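Local coordinates for ATP-dependent DNA helicase uvsW (Enterobacteria phage T4, PDB 1RIF), which couples ATP hydrolysis to 3'-5' translocation and unwinding of duplex DNA, helping to branch-migrate Holliday junctions during phage recombination and repair, at residues A[93-96]-A[97-100]; A[113-116]-A[117-120]; A[148-151]-A[152-156]; A[212-215]-A[216-220]. The protein carries 1 engineered substitution. All blocks are in the same frame, centred on the assembly; numbering follows the deposited sequence.

Contact 1: A[93-96]-A[97-100]; sequences RKDF and DEWL
Arg-93 and Asp-97, one turn apart on helix 93-101, form an i to i+4 salt bridge. NE of Arg-93 aims almost straight at OD1 of Asp-97 (3.3 Å, N-H...O 176°), which it meets on the syn side but well out of the carboxylate plane. A bend at the arginine's second torsion (chi2 53°) brings NE alongside the aspartate and leaves NH1 to make a salt bridge with Asp-120 of helix 116-128. The backbone is satisfied helically: the carbonyls of residues 93 to 96 take the N-H groups of residues 97 to 100, as when Leu-100 N reaches Phe-96 O at 2.9 Å. Phe-96 and Leu-100 are buried, as suits apolar residues, and Leu-100 CG sits over one face of the Phe-96 ring, 4.1 Å from its centroid. Beside them the Trp-99 ring is slid aside and scarcely overlaps that of Phe-96; its NE1 donates to Glu-154. The solvent side differs: Asp-95 OD1 stands 3.1 Å from Glu-98 OE1, and NZ of Lys-94, 4.6 Å from Glu-98 OE2, may partly offset their negative charge. Opposite charges and apolar packing thus share the face turned to helix 116-128, whereas the outer carboxylates probably repel one another.

Contact 2: A[113-116]-A[117-120]; sequences EPHW and YQKD
Three aromatic rings, those of His-115, Trp-116 and Tyr-117, cluster at the start of helix 116-128. One face of the Tyr-117 ring receives His-115 CB, 3.6 Å from the centroid, and its edge turns to the face of Trp-116 in an edge-to-face pair with planes at 85°. The Trp-116 six-membered ring in turn has Tyr-117 CB over its centre, while Asp-120 OD2 lies at its edge, 3.4 Å from CE3. Over one face of the imidazole, toward the rim, sits the Tyr-117 hydroxyl; at its edge is Gln-118 OE1. Both Trp-116 and Tyr-117 place CG between backbone N and carbonyl carbon (chi1 63° and 56°), which brings the Tyr-117 ring back over His-115 and lays the Trp-116 ring across the backbone N and CB of Tyr-117.

His-115 is the N-cap. Gln-118 OE1 accepts its backbone N at 2.7 Å, in the carbonyl plane and on a lone pair, and also its ND1 at 3.0 Å, which comes from above that plane. Glutamine suits this place because its carbonyl serves the N-cap while NE2 donates to Ala-139 O in the predicted ATP-binding loop. Lys-119 lies extended, its CE 3.7 Å from Pro-114 CG.

The acceptance of the N-cap N-H by the side chain three residues on is one half of a capping box. A glutamine so placed, ahead of the phosphate-binding loop and bonded to it, is consistent with the Q motif of superfamily 2 helicases.

Contact 3: A[148-151]-A[152-156]; sequences LARY and YLENY
Tyr-151 and Asn-155 meet at the C-terminal end of helix 141-155, the helix that follows the predicted ATP-binding loop in the RecA-like helicase core. Tyr-151 directs CG away from its own N (chi1 177°), laying the ring out beside the last turn, and Asn-155 folds back so that its amide nitrogen stands 3.4 Å above the centre of one ring face, ring and amide planes 34° apart. The tyrosine hydroxyl reaches on to Glu-89, so this large residue both packs beneath the amide and holds a polar partner further out.

Arg-150 is less regular. Its first torsion, -143°, lies away from the usual staggered positions, and bends at chi2 and chi3 carry the guanidinium round to Glu-154, whose chain runs extended beyond CG. NH1 and OE2 are modelled as a salt bridge, though their separation is too short to be taken literally. Both groups have further partners: Arg-150 NH2 donates to Leu-182 O, and Glu-154 OE1 forms a salt bridge with Lys-102.

Tyr-156 has left helical conformation, but its CB packs over a face of the Tyr-152 ring, toward the rim, 3.2 Å above the plane. Leu-148 and Ala-149, both apolar and buried, pack against helix 116-128 and strand 226-232 respectively. An asparagine suits the final turn because it can bond back to the backbone: Tyr-151 O accepts both Asn-155 N, at 3.1 Å, and Asn-155 ND2, at 2.9 Å.

Contact 4: A[212-215]-A[216-220]; sequences WQTV and VKQPK
Lys-217 folds its aliphatic chain back across the end of the short helix 212-215, over the carbonyls of Gln-213 and Thr-214. Its CB lies 3.5 Å from Thr-214 O. From there CG comes within 3.4 Å of Gln-213 O, and CD stays beside the same oxygen. The bend at chi3 (-63°) then curls CE round Gln-213 O, again 3.4 Å away. The tip, NZ, is 4.1 Å from Gln-213 O, so the methylenes rather than the ammonium do the touching. A long, flexible residue suits this exposed place: its chain lies along the helix end, and its charge, of the sign that a helix C terminus attracts, probably adds some favourable electrostatics.

On the side facing helix 239-245, Val-216 CG2 meets the rim of the indole, 3.9 Å from Trp-212 CE3 and near the ring plane. Both side chains also rest on that helix, where a branched apolar residue and a broad ring offer apolar surface. Val-215 turns instead to Phe-223.

The backbone changes over here. Val-216 N still makes an i to i+4 bond to Trp-212 O, at 2.9 Å, but Lys-217 N goes to Thr-214 O and Gln-218 N to Val-215 O. Such tightening to i+3 bonds, closed by a type I beta turn from Val-215 to Gln-218, ends the helix that follows strand 207-210 of the parallel sheet in the RecA-like ATPase domain.

Overall arrangement
This chain is the N-terminal piece of the helicase: an N-terminal domain and the ATP-binding RecA-like domain, without the C-terminal helicase domain. All four contacts are local and in series, without nesting or crossing. After the N-terminal mixed sheet comes contact 1, within helix 93-101. Contact 2 leads from a loop into helix 116-128, contact 3 ends helix 141-155, and contact 4 turns the chain out of helix 212-215 toward strand 226-232. Contact 1 touches contact 2 through Phe-96 CE2 and Lys-119 O, 3.4 Å apart, and contact 3 through Trp-99 packed on Tyr-151, joining helix 93-101 to helices 116-128 and 141-155. Contact 4 stands apart, its centre about 36 Å from that of contact 1.

Contact 1: A[93-96]-A[97-100]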
# COMPACT_ATOMS: atom_id res chain seq x y z
N ARG A 93 8.64 15.90 13.38
CA ARG A 93 9.91 15.62 12.73
C ARG A 93 10.99 15.54 13.81
O ARG A 93 11.98 14.83 13.67
CB ARG A 93 10.25 16.70 11.70
CG ARG A 93 11.49 16.38 10.87
CD ARG A 93 11.38 15.00 10.21
NE ARG A 93 12.66 14.55 9.66
CZ ARG A 93 12.98 14.57 8.37
NH1 ARG A 93 12.12 15.01 7.46
NH2 ARG A 93 14.17 14.14 7.98
N LYS A 94 10.76 16.27 14.91
CA LYS A 94 11.69 16.29 16.03
C LYS A 94 11.79 14.93 16.69
O LYS A 94 12.89 14.43 16.96
CB LYS A 94 11.24 17.31 17.07
CG LYS A 94 12.25 17.56 18.17
CD LYS A 94 13.43 18.38 17.66
CE LYS A 94 14.47 18.69 18.76
NZ LYS A 94 13.96 19.53 19.88
N ASP A 95 10.64 14.32 16.97
CA ASP A 95 10.66 13.02 17.62
C ASP A 95 11.07 11.92 16.65
O ASP A 95 11.60 10.88 17.06
CB ASP A 95 9.30 12.71 18.25
CG ASP A 95 9.01 13.61 19.45
OD1 ASP A 95 9.92 13.80 20.29
OD2 ASP A 95 7.88 14.12 19.56
N PHE A 96 10.84 12.15 15.36
CA PHE A 96 11.23 11.16 14.36
C PHE A 96 12.74 11.11 14.35
O PHE A 96 13.34 10.04 14.39
CB PHE A 96 10.74 11.55 12.97
CG PHE A 96 11.23 10.64 11.88
CD1 PHE A 96 10.88 9.30 11.86
CD2 PHE A 96 12.05 11.13 10.87
CE1 PHE A 96 11.33 8.45 10.85
CE2 PHE A 96 12.50 10.29 9.85
CZ PHE A 96 12.14 8.95 9.85
N ASP A 97 13.37 12.28 14.30
CA ASP A 97 14.83 12.32 14.27
C ASP A 97 15.40 11.73 15.54
O ASP A 97 16.43 11.05 15.49
CB ASP A 97 15.32 13.75 14.05
CG ASP A 97 14.97 14.27 12.67
OD1 ASP A 97 15.02 13.49 11.68
OD2 ASP A 97 14.65 15.48 12.56
N GLU A 98 14.74 11.97 16.67
CA GLU A 98 15.17 11.40 17.95
C GLU A 98 15.13 9.88 17.85
O GLU A 98 16.07 9.18 18.25
CB GLU A 98 14.23 11.86 19.07
CG GLU A 98 14.87 12.79 20.09
CD GLU A 98 13.85 13.74 20.72
OE1 GLU A 98 12.85 13.26 21.31
OE2 GLU A 98 14.04 14.98 20.61
N TRP A 99 14.03 9.36 17.31
CA TRP A 99 13.86 7.92 17.13
C TRP A 99 14.97 7.36 16.24
O TRP A 99 15.54 6.31 16.54
CB TRP A 99 12.50 7.63 16.50
CG TRP A 99 12.27 6.19 16.16
CD1 TRP A 99 12.02 5.17 17.03
CD2 TRP A 99 12.30 5.61 14.85
NE1 TRP A 99 11.87 3.98 16.34
CE2 TRP A 99 12.04 4.22 15.00
CE3 TRP A 99 12.51 6.12 13.56
CZ2 TRP A 99 12.00 3.35 13.91
CZ3 TRP A 99 12.46 5.25 12.48
CH2 TRP A 99 12.21 3.88 12.66
N LEU A 100 15.26 8.06 15.15
CA LEU A 100 16.30 7.62 14.22
C LEU A 100 17.69 7.57 14.84
O LEU A 100 18.51 6.72 14.49
CB LEU A 100 16.36 8.54 13.00
CG LEU A 100 15.37 8.36 11.85
CD1 LEU A 100 15.63 9.45 10.82
CD2 LEU A 100 15.51 6.96 11.23

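Contact 2: A[113-116]-A[117-120]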
# COMPACT_ATOMS: atom_id res chain seq x y z
N GLU A 113 24.64 5.32 7.94
CA GLU A 113 23.56 6.25 8.24
C GLU A 113 22.64 6.43 7.05
O GLU A 113 23.09 6.52 5.91
CB GLU A 113 24.13 7.61 8.64
CG GLU A 113 24.48 7.73 10.11
CD GLU A 113 25.41 8.90 10.39
OE1 GLU A 113 26.60 8.82 10.02
OE2 GLU A 113 24.94 9.90 10.99
N PRO A 114 21.32 6.47 7.30
CA PRO A 114 20.41 6.65 6.17
C PRO A 114 20.59 8.05 5.58
O PRO A 114 20.92 9.00 6.30
CB PRO A 114 19.03 6.43 6.79
CG PRO A 114 19.21 6.88 8.20
CD PRO A 114 20.57 6.30 8.56
N HIS A 115 20.39 8.18 4.27
CA HIS A 115 20.52 9.46 3.59
C HIS A 115 19.34 10.37 3.94
O HIS A 115 18.29 9.91 4.38
CB HIS A 115 20.57 9.26 2.07
CG HIS A 115 21.73 8.42 1.61
ND1 HIS A 115 21.88 7.10 1.96
CD2 HIS A 115 22.78 8.73 0.82
CE1 HIS A 115 22.98 6.62 1.40
NE2 HIS A 115 23.54 7.59 0.70
N TRP A 116 19.54 11.67 3.73
CA TRP A 116 18.50 12.65 4.02
C TRP A 116 17.20 12.31 3.29
O TRP A 116 16.13 12.38 3.88
CB TRP A 116 18.97 14.05 3.60
CG TRP A 116 19.21 14.19 2.11
CD1 TRP A 116 20.32 13.80 1.42
CD2 TRP A 116 18.30 14.71 1.14
NE1 TRP A 116 20.16 14.05 0.07
CE2 TRP A 116 18.92 14.61 -0.13
CE3 TRP A 116 17.00 15.26 1.20
CZ2 TRP A 116 18.31 15.04 -1.31
CZ3 TRP A 116 16.39 15.68 0.03
CH2 TRP A 116 17.04 15.56 -1.21
N TYR A 117 17.30 11.94 2.02
CA TYR A 117 16.11 11.62 1.24
C TYR A 117 15.41 10.37 1.73
O TYR A 117 14.19 10.24 1.59
CB TYR A 117 16.44 11.51 -0.26
CG TYR A 117 17.52 10.52 -0.62
CD1 TYR A 117 17.23 9.15 -0.72
CD2 TYR A 117 18.83 10.93 -0.84
CE1 TYR A 117 18.23 8.22 -1.04
CE2 TYR A 117 19.83 10.02 -1.16
CZ TYR A 117 19.53 8.67 -1.25
OH TYR A 117 20.53 7.77 -1.55
N GLN A 118 16.17 9.44 2.31
CA GLN A 118 15.60 8.22 2.85
C GLN A 118 14.82 8.58 4.12
O GLN A 118 13.72 8.08 4.35
CB GLN A 118 16.69 7.21 3.18
CG GLN A 118 17.46 6.70 1.96
CD GLN A 118 18.53 5.69 2.32
OE1 GLN A 118 19.37 5.96 3.18
NE2 GLN A 118 18.49 4.53 1.69
N LYS A 119 15.42 9.45 4.93
CA LYS A 119 14.80 9.93 6.16
C LYS A 119 13.51 10.69 5.82
O LYS A 119 12.49 10.52 6.49
CB LYS A 119 15.75 10.87 6.91
CG LYS A 119 16.99 10.21 7.47
CD LYS A 119 17.83 11.21 8.25
CE LYS A 119 19.05 10.55 8.87
NZ LYS A 119 19.88 11.53 9.64
N ASP A 120 13.56 11.53 4.79
CA ASP A 120 12.40 12.29 4.36
C ASP A 120 11.28 11.36 3.89
O ASP A 120 10.12 11.51 4.29
CB ASP A 120 12.78 13.25 3.22
CG ASP A 120 13.55 14.48 3.71
OD1 ASP A 120 13.66 14.68 4.94
OD2 ASP A 120 14.05 15.25 2.85

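Contact 3: A[148-151]-A[152-156]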
# COMPACT_ATOMS: atom_id res chain seq x y z
N LEU A 148 10.62 1.74 7.89
CA LEU A 148 9.17 1.79 7.97
C LEU A 148 8.65 0.59 8.78
O LEU A 148 7.78 0.76 9.63
CB LEU A 148 8.58 1.78 6.56
CG LEU A 148 8.66 3.10 5.80
CD1 LEU A 148 8.40 2.83 4.33
CD2 LEU A 148 7.66 4.09 6.37
N ALA A 149 9.17 -0.61 8.52
CA ALA A 149 8.75 -1.80 9.25
C ALA A 149 9.19 -1.75 10.73
O ALA A 149 8.42 -2.13 11.62
CB ALA A 149 9.30 -3.06 8.57
N ARG A 150 10.41 -1.28 10.99
CA ARG A 150 10.95 -1.12 12.35
C ARG A 150 10.01 -0.22 13.16
O ARG A 150 9.63 -0.54 14.29
CB ARG A 150 12.31 -0.43 12.31
CG ARG A 150 13.35 -0.90 13.31
CD ARG A 150 12.84 -1.16 14.71
NE ARG A 150 13.38 -2.44 15.15
CZ ARG A 150 13.74 -2.75 16.39
NH1 ARG A 150 13.63 -1.86 17.37
NH2 ARG A 150 14.24 -3.95 16.64
N TYR A 151 9.68 0.94 12.59
CA TYR A 151 8.81 1.88 13.25
C TYR A 151 7.50 1.22 13.63
O TYR A 151 7.06 1.32 14.77
CB TYR A 151 8.50 3.07 12.34
CG TYR A 151 7.54 4.05 12.97
CD1 TYR A 151 8.01 5.09 13.77
CD2 TYR A 151 6.16 3.88 12.84
CE1 TYR A 151 7.13 5.95 14.43
CE2 TYR A 151 5.27 4.73 13.49
CZ TYR A 151 5.76 5.76 14.29
OH TYR A 151 4.89 6.60 14.94
N TYR A 152 6.86 0.56 12.67
CA TYR A 152 5.59 -0.11 12.93
C TYR A 152 5.74 -1.18 14.01
O TYR A 152 4.93 -1.27 14.93
CB TYR A 152 5.07 -0.77 11.65
CG TYR A 152 3.73 -1.41 11.86
CD1 TYR A 152 2.55 -0.67 11.76
CD2 TYR A 152 3.64 -2.74 12.27
CE1 TYR A 152 1.32 -1.23 12.08
CE2 TYR A 152 2.42 -3.30 12.59
CZ TYR A 152 1.26 -2.55 12.50
OH TYR A 152 0.06 -3.11 12.88
N LEU A 153 6.78 -1.99 13.87
CA LEU A 153 7.07 -3.07 14.81
C LEU A 153 7.09 -2.54 16.25
O LEU A 153 6.48 -3.13 17.15
CB LEU A 153 8.42 -3.70 14.43
CG LEU A 153 8.92 -5.09 14.86
CD1 LEU A 153 9.75 -4.97 16.10
CD2 LEU A 153 7.77 -6.06 15.04
N GLU A 154 7.76 -1.43 16.46
CA GLU A 154 7.87 -0.85 17.79
C GLU A 154 6.60 -0.19 18.33
O GLU A 154 6.39 -0.13 19.54
CB GLU A 154 9.00 0.18 17.83
CG GLU A 154 10.34 -0.36 17.41
CD GLU A 154 11.45 0.64 17.68
OE1 GLU A 154 11.14 1.82 17.96
OE2 GLU A 154 12.64 0.24 17.60
N ASN A 155 5.75 0.30 17.43
CA ASN A 155 4.55 1.01 17.85
C ASN A 155 3.19 0.32 17.72
O ASN A 155 2.19 0.82 18.24
CB ASN A 155 4.50 2.35 17.12
CG ASN A 155 5.62 3.27 17.55
OD1 ASN A 155 5.56 3.87 18.63
ND2 ASN A 155 6.66 3.38 16.73
N TYR A 156 3.13 -0.82 17.02
CA TYR A 156 1.87 -1.54 16.84
C TYR A 156 2.03 -3.05 16.95
O TYR A 156 3.12 -3.58 16.77
CB TYR A 156 1.25 -1.20 15.49
CG TYR A 156 0.94 0.26 15.31
CD1 TYR A 156 1.95 1.17 14.97
CD2 TYR A 156 -0.35 0.75 15.49
CE1 TYR A 156 1.68 2.51 14.81
CE2 TYR A 156 -0.63 2.10 15.33
CZ TYR A 156 0.39 2.97 14.99
OH TYR A 156 0.12 4.31 14.83

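Contact 4: A[212-215]-A[216-220]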
# COMPACT_ATOMS: atom_id res chain seq x y z
N TRP A 212 3.80 -11.36 -5.48
CA TRP A 212 2.38 -11.24 -5.80
C TRP A 212 1.71 -12.58 -6.09
O TRP A 212 0.58 -12.82 -5.66
CB TRP A 212 2.17 -10.32 -7.00
CG TRP A 212 2.07 -8.87 -6.63
CD1 TRP A 212 3.00 -7.89 -6.87
CD2 TRP A 212 0.98 -8.23 -5.95
NE1 TRP A 212 2.55 -6.69 -6.38
CE2 TRP A 212 1.31 -6.87 -5.81
CE3 TRP A 212 -0.25 -8.69 -5.45
CZ2 TRP A 212 0.46 -5.95 -5.19
CZ3 TRP A 212 -1.10 -7.78 -4.83
CH2 TRP A 212 -0.74 -6.42 -4.71
N GLN A 213 2.39 -13.44 -6.84
CA GLN A 213 1.80 -14.72 -7.21
C GLN A 213 1.51 -15.61 -6.01
O GLN A 213 0.56 -16.39 -6.04
CB GLN A 213 2.68 -15.45 -8.23
CG GLN A 213 3.87 -16.19 -7.68
CD GLN A 213 4.41 -17.18 -8.69
OE1 GLN A 213 3.66 -17.99 -9.24
NE2 GLN A 213 5.72 -17.13 -8.95
N THR A 214 2.32 -15.51 -4.97
CA THR A 214 2.09 -16.31 -3.77
C THR A 214 0.97 -15.66 -2.97
O THR A 214 -0.01 -16.30 -2.62
CB THR A 214 3.34 -16.36 -2.88
OG1 THR A 214 4.34 -17.16 -3.52
CG2 THR A 214 3.00 -16.95 -1.52
N VAL A 215 1.15 -14.37 -2.71
CA VAL A 215 0.22 -13.57 -1.94
C VAL A 215 -1.24 -13.62 -2.42
O VAL A 215 -2.16 -13.75 -1.62
CB VAL A 215 0.71 -12.10 -1.90
CG1 VAL A 215 -0.39 -11.17 -1.44
CG2 VAL A 215 1.91 -12.00 -0.98
N VAL A 216 -1.44 -13.54 -3.73
CA VAL A 216 -2.79 -13.57 -4.30
C VAL A 216 -3.54 -14.88 -3.99
O VAL A 216 -4.77 -14.90 -3.98
CB VAL A 216 -2.73 -13.34 -5.83
CG1 VAL A 216 -4.07 -13.69 -6.46
CG2 VAL A 216 -2.40 -11.88 -6.13
N LYS A 217 -2.81 -15.95 -3.73
CA LYS A 217 -3.40 -17.26 -3.43
C LYS A 217 -3.71 -17.47 -1.95
O LYS A 217 -3.91 -18.59 -1.51
CB LYS A 217 -2.48 -18.39 -3.89
CG LYS A 217 -2.13 -18.32 -5.36
CD LYS A 217 -1.32 -19.51 -5.81
CE LYS A 217 0.03 -19.58 -5.12
NZ LYS A 217 0.95 -20.49 -5.86
N GLN A 218 -3.74 -16.39 -1.18
CA GLN A 218 -4.01 -16.49 0.25
C GLN A 218 -5.46 -16.14 0.55
O GLN A 218 -6.07 -15.32 -0.14
CB GLN A 218 -3.08 -15.56 1.02
CG GLN A 218 -2.13 -16.27 1.97
CD GLN A 218 -1.13 -17.17 1.26
OE1 GLN A 218 -0.49 -18.00 1.89
NE2 GLN A 218 -0.99 -16.98 -0.04
N PRO A 219 -6.05 -16.77 1.57
CA PRO A 219 -7.45 -16.46 1.90
C PRO A 219 -7.64 -14.99 2.27
O PRO A 219 -6.76 -14.37 2.86
CB PRO A 219 -7.76 -17.41 3.07
CG PRO A 219 -6.41 -17.84 3.58
CD PRO A 219 -5.57 -17.93 2.34
N LYS A 220 -8.79 -14.44 1.90
CA LYS A 220 -9.10 -13.05 2.19
C LYS A 220 -8.83 -12.74 3.67
O LYS A 220 -8.27 -11.70 4.00
CB LYS A 220 -10.56 -12.75 1.86
CG LYS A 220 -10.89 -12.61 0.34
CD LYS A 220 -10.68 -13.91 -0.46
CE LYS A 220 -11.64 -15.05 -0.03
NZ LYS A 220 -10.94 -16.35 -0.11